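Local structure of 3-oxo-glucose-6-phosphate:glutamate aminotransferase (Bacillus subtilis subsp. subtilis, 4K2M) at residues A[197-200]-A[206-209]; A[232-235]-A[240-243]; A[364-369]-A[377-382]. The protein catalyses the pyridoxal phosphate-dependent, reversible transfer of an amino group from glutamate to 3-oxo-glucose 6-phosphate, giving kanosamine 6-phosphate for antibiotic biosynthesis. All coordinates share one frame; numbering follows the deposited sequence.

Contact 1 (A[197-200]-A[206-209]); sequences PVHL and DMQH
Met207 meets Pro197 and His199 in a small, buried sulfur-centred contact beside the seven-stranded mixed sheet of the aspartate aminotransferase fold, where the loop leaving strand 192-195 turns back to start helix 207-217. The backbones stay well apart, the closest pair of CA atoms being those of Pro197 and Met207 at 8.1 Å, and the thioether spans the gap. Met207 SD lies 3.6 Å from Pro197 CG and equally 3.6 Å from His199 CE1. It sits in the plane of the imidazole, at its edge, 4.8 Å from the ring centroid and 89° off the ring normal. The bend at chi2 (-61°) turns SD toward the two residues, and that at chi3 (-69°) sets CE beside the proline ring, 4.0 Å from Pro197 CG. Met207 also touches Val221 and Glu223 of strand 220-224.

His199 is the centre of an inverse gamma turn, and its ring is gripped at both nitrogens: ND1 is bonded to Ser205 OG and NE2 to Glu223 OE1. At the helix start, Asp206 OD1 caps His209 N through a weak bond of 3.5 Å. With both nitrogens engaged, the imidazole offers the methionine its CE1 edge, and that C-H edge, polarised by the adjoining nitrogens, probably gives the sulfur a mildly favourable electrostatic contact in addition to dispersion.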
ATOM      1  N   PRO A 197     -14.490 -18.777  -0.092  1.00 12.52           N
ATOM      2  CA  PRO A 197     -15.619 -18.321  -0.906  1.00 13.40           C
ATOM      3  C   PRO A 197     -15.458 -16.852  -1.250  1.00 12.83           C
ATOM      4  O   PRO A 197     -14.897 -16.077  -0.465  1.00 12.89           O
ATOM      5  CB  PRO A 197     -16.829 -18.500   0.026  1.00 15.23           C
ATOM      6  CG  PRO A 197     -16.258 -18.453   1.417  1.00 18.21           C
ATOM      7  CD  PRO A 197     -14.865 -19.012   1.320  1.00 13.19           C
ATOM      8  N   VAL A 198     -15.960 -16.467  -2.417  1.00 10.84           N
ATOM      9  CA  VAL A 198     -15.948 -15.074  -2.829  1.00 12.85           C
ATOM     10  C   VAL A 198     -17.377 -14.568  -2.976  1.00 12.40           C
ATOM     11  O   VAL A 198     -18.207 -15.207  -3.629  1.00 11.25           O
ATOM     12  CB  VAL A 198     -15.241 -14.916  -4.171  1.00 10.30           C
ATOM     13  CG1 VAL A 198     -15.219 -13.432  -4.593  1.00 11.01           C
ATOM     14  CG2 VAL A 198     -13.825 -15.475  -4.098  1.00 12.63           C
ATOM     15  N   HIS A 199     -17.673 -13.422  -2.381  1.00 12.73           N
ATOM     16  CA  HIS A 199     -19.019 -12.874  -2.527  1.00 12.29           C
ATOM     17  C   HIS A 199     -19.036 -12.036  -3.790  1.00 14.31           C
ATOM     18  O   HIS A 199     -19.007 -10.807  -3.755  1.00 13.12           O
ATOM     19  CB  HIS A 199     -19.429 -12.083  -1.285  1.00 11.01           C
ATOM     20  CG  HIS A 199     -19.300 -12.896  -0.032  1.00 11.51           C
ATOM     21  ND1 HIS A 199     -19.621 -14.229   0.007  1.00 15.33           N
ATOM     22  CD2 HIS A 199     -18.828 -12.574   1.196  1.00 18.94           C
ATOM     23  CE1 HIS A 199     -19.358 -14.707   1.216  1.00 17.00           C
ATOM     24  NE2 HIS A 199     -18.874 -13.729   1.951  1.00 17.10           N
ATOM     25  N   LEU A 200     -19.034 -12.730  -4.919  1.00 11.35           N
ATOM     26  CA  LEU A 200     -18.750 -12.100  -6.203  1.00 13.26           C
ATOM     27  C   LEU A 200     -19.873 -11.191  -6.651  1.00 12.88           C
ATOM     28  O   LEU A 200     -21.061 -11.544  -6.553  1.00 11.89           O
ATOM     29  CB  LEU A 200     -18.527 -13.181  -7.261  1.00 13.75           C
ATOM     30  CG  LEU A 200     -17.905 -12.688  -8.567  1.00 11.65           C
ATOM     31  CD1 LEU A 200     -16.536 -12.023  -8.320  1.00 13.65           C
ATOM     32  CD2 LEU A 200     -17.751 -13.886  -9.510  1.00 13.54           C
ATOM     33  N   ASP A 206     -23.288 -19.019  -0.145  1.00 12.77           N
ATOM     34  CA  ASP A 206     -24.099 -19.806   0.790  1.00 18.80           C
ATOM     35  C   ASP A 206     -23.258 -20.204   1.993  1.00 21.50           C
ATOM     36  O   ASP A 206     -22.819 -21.352   2.114  1.00 17.63           O
ATOM     37  CB  ASP A 206     -24.650 -21.051   0.101  1.00 18.80           C
ATOM     38  CG  ASP A 206     -25.670 -21.809   0.963  1.00 33.23           C
ATOM     39  OD1 ASP A 206     -25.826 -21.510   2.178  1.00 26.78           O
ATOM     40  OD2 ASP A 206     -26.307 -22.729   0.412  1.00 34.45           O
ATOM     41  N   MET A 207     -23.056 -19.254   2.902  1.00 18.14           N
ATOM     42  CA  MET A 207     -22.057 -19.436   3.954  1.00 15.62           C
ATOM     43  C   MET A 207     -22.430 -20.481   5.003  1.00 14.87           C
ATOM     44  O   MET A 207     -21.551 -21.183   5.525  1.00 15.62           O
ATOM     45  CB  MET A 207     -21.720 -18.097   4.614  1.00 15.86           C
ATOM     46  CG  MET A 207     -20.968 -17.120   3.695  1.00 14.98           C
ATOM     47  SD  MET A 207     -19.387 -17.773   3.167  1.00 16.53           S
ATOM     48  CE  MET A 207     -18.487 -17.734   4.707  1.00 18.53           C
ATOM     49  N   GLN A 208     -23.713 -20.612   5.305  1.00 16.99           N
ATOM     50  CA  GLN A 208     -24.112 -21.639   6.281  1.00 19.00           C
ATOM     51  C   GLN A 208     -23.756 -23.048   5.797  1.00 18.38           C
ATOM     52  O   GLN A 208     -23.231 -23.875   6.557  1.00 16.10           O
ATOM     53  CB  GLN A 208     -25.608 -21.537   6.625  1.00 21.81           C
ATOM     54  CG  GLN A 208     -26.038 -22.548   7.691  1.00 30.14           C
ATOM     55  CD  GLN A 208     -27.474 -22.353   8.143  1.00 33.71           C
ATOM     56  OE1 GLN A 208     -28.293 -21.776   7.425  1.00 37.55           O
ATOM     57  NE2 GLN A 208     -27.785 -22.832   9.342  1.00 42.60           N
ATOM     58  N   HIS A 209     -24.005 -23.310   4.520  1.00 14.05           N
ATOM     59  CA  HIS A 209     -23.722 -24.616   3.940  1.00 20.25           C
ATOM     60  C   HIS A 209     -22.205 -24.813   3.864  1.00 16.64           C
ATOM     61  O   HIS A 209     -21.687 -25.867   4.211  1.00 16.06           O
ATOM     62  CB  HIS A 209     -24.400 -24.711   2.570  1.00 21.58           C
ATOM     63  CG  HIS A 209     -24.384 -26.077   1.967  1.00 26.49           C
ATOM     64  ND1 HIS A 209     -23.701 -27.137   2.526  1.00 34.69           N
ATOM     65  CD2 HIS A 209     -24.974 -26.558   0.846  1.00 33.15           C
ATOM     66  CE1 HIS A 209     -23.870 -28.210   1.772  1.00 33.77           C
ATOM     67  NE2 HIS A 209     -24.634 -27.886   0.746  1.00 31.94           N
TER

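Contact 2 (A[232-235]-A[240-243]); sequences TDLG and ITTL
Leu234, in the loop between strands 220-224 and 240-244, packs on Thr241 and Leu243 of the second of these strands, and its neighbour Gly235 packs on Thr241. The segments come closest at Gly235 and Thr241, CA to CA 5.7 Å; there a side chain meets backbone, while Leu234 meets side chains.

Leu234 extends toward the strand with CG trans to its own N (chi1 -173°), which brings CG to 4.1 Å from Thr241 CG2. Its CD2 branch is shared: it stands 4.2 Å from Thr241 CG2 and 4.2 Å from Leu243 CD2, touching both. In Leu243, CG lies anti to the carbonyl carbon; its CB does not head for the loop, but the CD2 branch comes nearer and reaches Leu234. Thr241 divides its two branches between the neighbours. At chi1 -64° its methyl is turned to Leu234, whereas OG1 is turned to Gly235 and comes 3.3 Å from the bare Gly235 CA. The positive phi of Gly235 (89°) turns the loop at this point, and its carbonyl O is bonded to Lys118 NZ.

Alternation along the strand sorts the rest: Ile240 touches helix 265-275 and Thr242 touches helix 127-137. Strand 240-244 itself runs parallel to 220-224 and antiparallel to 258-262 in the mixed sheet of the aspartate aminotransferase fold, and Ser244, directly after Leu243, binds pyridoxal phosphate.

Glu223 OE2 is hydrogen-bonded to the buried Thr241 hydroxyl, while its OE1 pairs with His199 NE2. Because the touching residues are buried, the threonine bond is probably little weakened by solvent, and the methyl contacts add dispersion alone.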
ATOM      1  N   THR A 232     -25.771  -8.196   4.952  1.00 13.32           N
ATOM      2  CA  THR A 232     -26.287  -8.611   6.248  1.00 15.23           C
ATOM      3  C   THR A 232     -25.636  -9.926   6.677  1.00 15.47           C
ATOM      4  O   THR A 232     -25.489 -10.860   5.869  1.00 16.82           O
ATOM      5  CB  THR A 232     -27.804  -8.772   6.174  1.00 18.40           C
ATOM      6  OG1 THR A 232     -28.391  -7.473   6.039  1.00 17.50           O
ATOM      7  CG2 THR A 232     -28.354  -9.457   7.427  1.00 24.23           C
ATOM      8  N   ASP A 233     -25.225  -9.972   7.943  1.00 15.55           N
ATOM      9  CA  ASP A 233     -24.603 -11.152   8.544  1.00 16.18           C
ATOM     10  C   ASP A 233     -23.270 -11.498   7.915  1.00 15.54           C
ATOM     11  O   ASP A 233     -22.826 -12.641   7.983  1.00 18.83           O
ATOM     12  CB  ASP A 233     -25.536 -12.362   8.482  1.00 14.58           C
ATOM     13  CG  ASP A 233     -26.687 -12.246   9.442  1.00 33.09           C
ATOM     14  OD1 ASP A 233     -26.547 -11.516  10.443  1.00 30.54           O
ATOM     15  OD2 ASP A 233     -27.726 -12.880   9.183  1.00 30.68           O
ATOM     16  N   LEU A 234     -22.614 -10.505   7.326  1.00 14.33           N
ATOM     17  CA  LEU A 234     -21.283 -10.734   6.775  1.00 12.62           C
ATOM     18  C   LEU A 234     -20.352 -11.240   7.873  1.00 17.44           C
ATOM     19  O   LEU A 234     -20.246 -10.629   8.942  1.00 16.85           O
ATOM     20  CB  LEU A 234     -20.730  -9.432   6.191  1.00 17.92           C
ATOM     21  CG  LEU A 234     -19.415  -9.583   5.432  1.00 17.78           C
ATOM     22  CD1 LEU A 234     -19.641 -10.500   4.228  1.00 18.58           C
ATOM     23  CD2 LEU A 234     -18.916  -8.220   4.999  1.00 14.48           C
ATOM     24  N   GLY A 235     -19.700 -12.374   7.629  1.00 17.18           N
ATOM     25  CA  GLY A 235     -18.754 -12.904   8.593  1.00 16.46           C
ATOM     26  C   GLY A 235     -19.326 -13.828   9.647  1.00 13.52           C
ATOM     27  O   GLY A 235     -18.564 -14.374  10.457  1.00 19.28           O
ATOM     28  N   ILE A 240     -12.216 -15.701   9.190  1.00 16.02           N
ATOM     29  CA  ILE A 240     -11.739 -14.380   8.787  1.00 13.68           C
ATOM     30  C   ILE A 240     -12.578 -13.817   7.651  1.00 16.47           C
ATOM     31  O   ILE A 240     -12.938 -14.539   6.726  1.00 12.61           O
ATOM     32  CB  ILE A 240     -10.267 -14.443   8.333  1.00 18.95           C
ATOM     33  CG1 ILE A 240      -9.365 -14.612   9.555  1.00 23.57           C
ATOM     34  CG2 ILE A 240      -9.870 -13.179   7.517  1.00 19.03           C
ATOM     35  CD1 ILE A 240      -7.914 -14.303   9.301  1.00 23.75           C
ATOM     36  N   THR A 241     -12.877 -12.523   7.728  1.00 13.62           N
ATOM     37  CA  THR A 241     -13.542 -11.803   6.644  1.00 10.34           C
ATOM     38  C   THR A 241     -12.558 -10.784   6.064  1.00 12.30           C
ATOM     39  O   THR A 241     -11.893 -10.069   6.811  1.00 14.54           O
ATOM     40  CB  THR A 241     -14.768 -11.045   7.199  1.00 12.90           C
ATOM     41  OG1 THR A 241     -15.729 -11.991   7.706  1.00 19.68           O
ATOM     42  CG2 THR A 241     -15.429 -10.174   6.123  1.00 17.71           C
ATOM     43  N   THR A 242     -12.461 -10.687   4.742  1.00 11.01           N
ATOM     44  CA  THR A 242     -11.588  -9.667   4.168  1.00 10.97           C
ATOM     45  C   THR A 242     -12.393  -8.644   3.379  1.00 11.83           C
ATOM     46  O   THR A 242     -13.372  -8.988   2.718  1.00 15.46           O
ATOM     47  CB  THR A 242     -10.520 -10.279   3.269  1.00 14.50           C
ATOM     48  OG1 THR A 242     -11.163 -10.940   2.170  1.00 16.66           O
ATOM     49  CG2 THR A 242      -9.704 -11.288   4.050  1.00 12.44           C
ATOM     50  N   LEU A 243     -11.950  -7.392   3.439  1.00 11.76           N
ATOM     51  CA  LEU A 243     -12.593  -6.304   2.723  1.00 11.59           C
ATOM     52  C   LEU A 243     -11.565  -5.588   1.871  1.00  9.59           C
ATOM     53  O   LEU A 243     -10.378  -5.618   2.182  1.00 11.68           O
ATOM     54  CB  LEU A 243     -13.186  -5.292   3.707  1.00 13.58           C
ATOM     55  CG  LEU A 243     -14.358  -5.813   4.547  1.00 21.27           C
ATOM     56  CD1 LEU A 243     -14.761  -4.793   5.602  1.00 20.04           C
ATOM     57  CD2 LEU A 243     -15.557  -6.127   3.655  1.00 25.53           C
TER

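Contact 3 (A[364-369]-A[377-382]); sequences DIMTKL and TDVYYP. With O1G (3-deoxy-3-[(E)-({3-hydroxy-2-methyl-5-[(phosphonooxy)methyl]pyridin-4-yl}methylidene)amino]-6-O-phosphono-alpha-D-gluco pyranose), chain C; EDO (1,2-ethanediol), chain E.
Met366 and Thr377 are the closest backbone pair, CA to CA 6.4 Å, where one face of helix 362-373 meets the irregular chain that follows it in the C-terminal part of this aspartate aminotransferase fold. Strand 412-415 runs along the same loop, with a backbone bond between Asp378 and His414.

Met366 CG already lies 3.6 Å from Thr377 OG1, and the bend at chi3 (71°) brings CE back to the same oxygen, also at 3.6 Å. Thr377 OG1 lies between its own N and carbonyl carbon (chi1 53°). This leaves its methyl to meet Leu369 CD1, 3.9 Å from Thr377 CG2. A water bridges helix and loop: it donates to Met366 O at 2.8 Å and accepts from Thr377 OG1 at 2.8 Å.

Further along, a cis peptide joins Tyr380 and Tyr381. Carbon C1 of an ethanediol, probably from the crystallisation liquor, lies over the centre of the Tyr380 ring, and ethanediol O2 donates to Asp378 OD2. Tyr380 CB lies over one face of the Tyr381 ring. Tyr381 binds substrate: its OH is hydrogen-bonded to O1G O2 on the sugar at 2.6 Å and weakly accepts from O1G O3 on the pyridine at 3.3 Å.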
ATOM      1  N   ASP A 364     -21.716  -9.595 -30.080  1.00 24.44           N
ATOM      2  CA  ASP A 364     -22.503  -8.717 -30.949  1.00 27.27           C
ATOM      3  C   ASP A 364     -23.401  -7.773 -30.153  1.00 25.12           C
ATOM      4  O   ASP A 364     -23.591  -6.618 -30.538  1.00 20.53           O
ATOM      5  CB  ASP A 364     -23.363  -9.518 -31.920  1.00 25.21           C
ATOM      6  CG  ASP A 364     -23.784  -8.696 -33.131  1.00 45.32           C
ATOM      7  OD1 ASP A 364     -22.918  -8.017 -33.733  1.00 46.56           O
ATOM      8  OD2 ASP A 364     -24.978  -8.716 -33.478  1.00 42.22           O
ATOM      9  N   ILE A 365     -23.975  -8.266 -29.059  1.00 17.02           N
ATOM     10  CA  ILE A 365     -24.790  -7.410 -28.184  1.00 19.02           C
ATOM     11  C   ILE A 365     -23.959  -6.255 -27.653  1.00 23.65           C
ATOM     12  O   ILE A 365     -24.403  -5.103 -27.678  1.00 21.35           O
ATOM     13  CB  ILE A 365     -25.388  -8.202 -27.007  1.00 23.84           C
ATOM     14  CG1 ILE A 365     -26.494  -9.136 -27.491  1.00 20.50           C
ATOM     15  CG2 ILE A 365     -25.951  -7.265 -25.941  1.00 18.99           C
ATOM     16  CD1 ILE A 365     -26.755 -10.317 -26.555  1.00 16.41           C
ATOM     17  N   MET A 366     -22.746  -6.554 -27.189  1.00 16.37           N
ATOM     18  CA  MET A 366     -21.872  -5.521 -26.648  1.00 17.06           C
ATOM     19  C   MET A 366     -21.467  -4.506 -27.695  1.00 19.76           C
ATOM     20  O   MET A 366     -21.444  -3.298 -27.431  1.00 18.10           O
ATOM     21  CB  MET A 366     -20.627  -6.152 -26.015  1.00 17.16           C
ATOM     22  CG  MET A 366     -20.951  -7.043 -24.846  1.00 16.62           C
ATOM     23  SD  MET A 366     -19.449  -7.744 -24.125  1.00 22.00           S
ATOM     24  CE  MET A 366     -18.698  -6.308 -23.348  1.00 17.23           C
ATOM     25  N   THR A 367     -21.152  -4.999 -28.889  1.00 18.03           N
ATOM     26  CA  THR A 367     -20.752  -4.131 -29.984  1.00 16.21           C
ATOM     27  C   THR A 367     -21.889  -3.213 -30.426  1.00 13.93           C
ATOM     28  O   THR A 367     -21.675  -2.013 -30.629  1.00 20.25           O
ATOM     29  CB  THR A 367     -20.253  -4.954 -31.196  1.00 24.31           C
ATOM     30  OG1 THR A 367     -19.074  -5.671 -30.814  1.00 23.09           O
ATOM     31  CG2 THR A 367     -19.910  -4.036 -32.365  1.00 26.18           C
ATOM     32  N   LYS A 368     -23.083  -3.771 -30.576  1.00 19.13           N
ATOM     33  CA  LYS A 368     -24.224  -2.992 -31.035  1.00 20.19           C
ATOM     34  C   LYS A 368     -24.652  -1.964 -29.995  1.00 23.34           C
ATOM     35  O   LYS A 368     -24.987  -0.830 -30.347  1.00 20.53           O
ATOM     36  CB  LYS A 368     -25.402  -3.891 -31.385  1.00 18.25           C
ATOM     37  CG  LYS A 368     -25.237  -4.626 -32.718  1.00 26.59           C
ATOM     38  CD  LYS A 368     -26.391  -5.587 -32.961  1.00 44.47           C
ATOM     39  CE  LYS A 368     -26.435  -6.029 -34.416  1.00 52.97           C
ATOM     40  NZ  LYS A 368     -25.112  -6.543 -34.865  1.00 47.76           N
ATOM     41  N   LEU A 369     -24.643  -2.353 -28.721  1.00 17.75           N
ATOM     42  CA  LEU A 369     -24.960  -1.385 -27.661  1.00 19.20           C
ATOM     43  C   LEU A 369     -24.032  -0.184 -27.733  1.00 21.40           C
ATOM     44  O   LEU A 369     -24.464   0.960 -27.636  1.00 16.86           O
ATOM     45  CB  LEU A 369     -24.892  -2.043 -26.273  1.00 16.01           C
ATOM     46  CG  LEU A 369     -26.108  -2.852 -25.835  1.00 15.13           C
ATOM     47  CD1 LEU A 369     -25.797  -3.593 -24.527  1.00 20.91           C
ATOM     48  CD2 LEU A 369     -27.343  -1.957 -25.638  1.00 15.40           C
ATOM     49  N   THR A 377     -20.778  -1.621 -21.883  1.00 14.02           N
ATOM     50  CA  THR A 377     -20.977  -2.713 -20.936  1.00 14.09           C
ATOM     51  C   THR A 377     -19.610  -3.356 -20.734  1.00 17.17           C
ATOM     52  O   THR A 377     -18.623  -2.954 -21.363  1.00 16.16           O
ATOM     53  CB  THR A 377     -21.994  -3.749 -21.450  1.00 22.45           C
ATOM     54  OG1 THR A 377     -21.606  -4.189 -22.761  1.00 19.19           O
ATOM     55  CG2 THR A 377     -23.405  -3.140 -21.513  1.00 17.84           C
ATOM     56  N   ASP A 378     -19.534  -4.346 -19.860  1.00 15.32           N
ATOM     57  CA  ASP A 378     -18.248  -4.974 -19.589  1.00 17.53           C
ATOM     58  C   ASP A 378     -18.467  -6.384 -19.086  1.00 18.32           C
ATOM     59  O   ASP A 378     -19.595  -6.784 -18.776  1.00 15.33           O
ATOM     60  CB  ASP A 378     -17.472  -4.167 -18.548  1.00 15.37           C
ATOM     61  CG  ASP A 378     -15.970  -4.267 -18.725  1.00 24.22           C
ATOM     62  OD1 ASP A 378     -15.506  -5.199 -19.415  1.00 21.09           O
ATOM     63  OD2 ASP A 378     -15.258  -3.415 -18.157  1.00 24.32           O
ATOM     64  N   VAL A 379     -17.380  -7.142 -18.999  1.00 15.08           N
ATOM     65  CA  VAL A 379     -17.448  -8.500 -18.467  1.00 14.88           C
ATOM     66  C   VAL A 379     -16.378  -8.652 -17.389  1.00 14.59           C
ATOM     67  O   VAL A 379     -15.191  -8.701 -17.693  1.00 16.17           O
ATOM     68  CB  VAL A 379     -17.277  -9.553 -19.586  1.00 13.88           C
ATOM     69  CG1 VAL A 379     -17.158 -10.983 -18.992  1.00 13.41           C
ATOM     70  CG2 VAL A 379     -18.459  -9.503 -20.560  1.00 14.18           C
ATOM     71  N   TYR A 380     -16.795  -8.674 -16.124  1.00 11.62           N
ATOM     72  CA  TYR A 380     -15.867  -8.919 -15.008  1.00 13.38           C
ATOM     73  C   TYR A 380     -15.927 -10.410 -14.692  1.00 10.10           C
ATOM     74  O   TYR A 380     -16.941 -10.871 -14.139  1.00 14.30           O
ATOM     75  CB  TYR A 380     -16.325  -8.120 -13.769  1.00 16.25           C
ATOM     76  CG  TYR A 380     -16.037  -6.622 -13.806  1.00 18.03           C
ATOM     77  CD1 TYR A 380     -16.551  -5.809 -14.813  1.00 17.20           C
ATOM     78  CD2 TYR A 380     -15.282  -6.019 -12.801  1.00 15.68           C
ATOM     79  CE1 TYR A 380     -16.278  -4.436 -14.839  1.00 15.23           C
ATOM     80  CE2 TYR A 380     -15.026  -4.655 -12.803  1.00 18.87           C
ATOM     81  CZ  TYR A 380     -15.524  -3.868 -13.831  1.00 23.71           C
ATOM     82  OH  TYR A 380     -15.255  -2.514 -13.834  1.00 24.00           O
ATOM     83  N   TYR A 381     -14.887 -11.198 -15.001  1.00 13.81           N
ATOM     84  CA  TYR A 381     -13.591 -10.781 -15.534  1.00 15.52           C
ATOM     85  C   TYR A 381     -13.351 -11.594 -16.803  1.00 11.86           C
ATOM     86  O   TYR A 381     -14.007 -12.610 -17.018  1.00 17.85           O
ATOM     87  CB  TYR A 381     -12.492 -11.049 -14.480  1.00 12.40           C
ATOM     88  CG  TYR A 381     -12.780 -10.227 -13.242  1.00 11.02           C
ATOM     89  CD1 TYR A 381     -12.301  -8.935 -13.129  1.00 13.71           C
ATOM     90  CD2 TYR A 381     -13.608 -10.715 -12.231  1.00 12.99           C
ATOM     91  CE1 TYR A 381     -12.605  -8.145 -12.015  1.00 15.24           C
ATOM     92  CE2 TYR A 381     -13.924  -9.932 -11.115  1.00 13.41           C
ATOM     93  CZ  TYR A 381     -13.413  -8.654 -11.019  1.00 13.99           C
ATOM     94  OH  TYR A 381     -13.709  -7.866  -9.920  1.00 17.63           O
ATOM     95  N   PRO A 382     -12.425 -11.141 -17.664  1.00 10.46           N
ATOM     96  CA  PRO A 382     -12.350 -11.756 -19.003  1.00 15.56           C
ATOM     97  C   PRO A 382     -11.743 -13.158 -19.086  1.00 15.21           C
ATOM     98  O   PRO A 382     -12.044 -13.890 -20.044  1.00 16.04           O
ATOM     99  CB  PRO A 382     -11.502 -10.759 -19.803  1.00 17.57           C
ATOM    100  CG  PRO A 382     -10.707 -10.005 -18.758  1.00 17.28           C
ATOM    101  CD  PRO A 382     -11.647  -9.894 -17.575  1.00 12.74           C
TER
HETATM  102  P   O1G C 501      -7.678  -4.897  -3.667  1.00 18.25           P
HETATM  103  C3A O1G C 501     -11.959  -8.191  -5.806  1.00 19.79           C
HETATM  104  O3  O1G C 501     -12.832  -7.669  -6.700  1.00 26.82           O
HETATM  105  C1  O1G C 501     -10.958  -4.195 -10.660  1.00 25.70           C
HETATM  106  N1' O1G C 501     -11.298  -9.876  -4.283  1.00 19.07           N
HETATM  107  C2  O1G C 501     -11.306  -5.230  -9.587  1.00 29.37           C
HETATM  108  O2  O1G C 501     -12.750  -5.428  -9.757  1.00 22.60           O
HETATM  109  C9A O1G C 501     -12.199  -9.410  -5.163  1.00 15.95           C
HETATM  110  C2A O1G C 501     -13.450 -10.236  -5.405  1.00 19.04           C
HETATM  111  C3  O1G C 501     -10.964  -4.776  -8.157  1.00 25.51           C
HETATM  112  N3' O1G C 501     -11.117  -5.992  -7.339  1.00 26.32           N
HETATM  113  O1  O1G C 501     -11.834  -3.059 -10.610  1.00 31.21           O
HETATM  114  C4  O1G C 501      -9.556  -4.155  -8.065  1.00 24.51           C
HETATM  115  O4  O1G C 501      -9.653  -3.405  -6.838  1.00 24.61           O
HETATM  116  C4A O1G C 501     -10.806  -7.473  -5.543  1.00 17.86           C
HETATM  117  C4B O1G C 501     -10.515  -6.197  -6.228  1.00 20.65           C
HETATM  118  C5  O1G C 501      -9.420  -3.116  -9.177  1.00 21.20           C
HETATM  119  O5  O1G C 501      -9.624  -3.705 -10.468  1.00 27.10           O
HETATM  120  C5A O1G C 501      -9.887  -7.982  -4.629  1.00 19.33           C
HETATM  121  C5T O1G C 501      -8.555  -7.335  -4.216  1.00 17.29           C
HETATM  122  C6  O1G C 501      -8.027  -2.573  -9.334  1.00 24.29           C
HETATM  123  C6A O1G C 501     -10.161  -9.196  -4.017  1.00 20.63           C
HETATM  124  OP1 O1G C 501      -6.369  -5.617  -3.420  1.00 15.72           O
HETATM  125  OP2 O1G C 501      -8.050  -3.968  -2.561  1.00 15.08           O
HETATM  126  OP3 O1G C 501      -7.749  -4.305  -5.093  1.00 18.05           O
HETATM  127  OP4 O1G C 501      -8.823  -6.067  -3.574  1.00 19.04           O
HETATM  128  O6  O1G C 501      -7.914  -1.466 -10.146  1.00 25.48           O
HETATM  129  P'  O1G C 501      -6.818  -0.330  -9.839  1.00 24.17           P
HETATM  130  OP6 O1G C 501      -7.193   0.243  -8.489  1.00 21.28           O
HETATM  131  OP7 O1G C 501      -5.445  -0.961  -9.872  1.00 23.94           O
HETATM  132  OP8 O1G C 501      -7.049   0.650 -10.992  1.00 22.75           O
HETATM  133  C1  EDO E 503     -12.906  -5.790 -15.413  1.00 23.98           C
HETATM  134  O1  EDO E 503     -11.643  -5.173 -15.128  1.00 31.20           O
HETATM  135  C2  EDO E 503     -13.075  -5.915 -16.928  1.00 27.08           C
HETATM  136  O2  EDO E 503     -12.884  -4.616 -17.496  1.00 43.53           O
HETATM  137  O   HOH W   1     -21.512  -2.298 -24.796  1.00 19.26           O

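Overall arrangement
The three contacts follow one another along the chain without overlapping. Contact 2 includes strand 240-244 of the large mixed sheet and contact 1 lies beside strand 220-224; their centres are about 10 Å apart, and they touch where His199 CD2 meets Leu234 CD1 at 3.8 Å. Glu223 of strand 220-224 joins them, one carboxylate oxygen serving each. Contact 3 lies farther out, its centre about 27 Å from that of contact 1 and about 31 Å from that of contact 2, yet its loop reaches back so that nearest atoms come within about 4 Å of contact 1. Val198 and Tyr381 both touch the bound aldimine, so contacts 1 and 3 approach the active site from separate parts of the subunit, and the second subunit completes it.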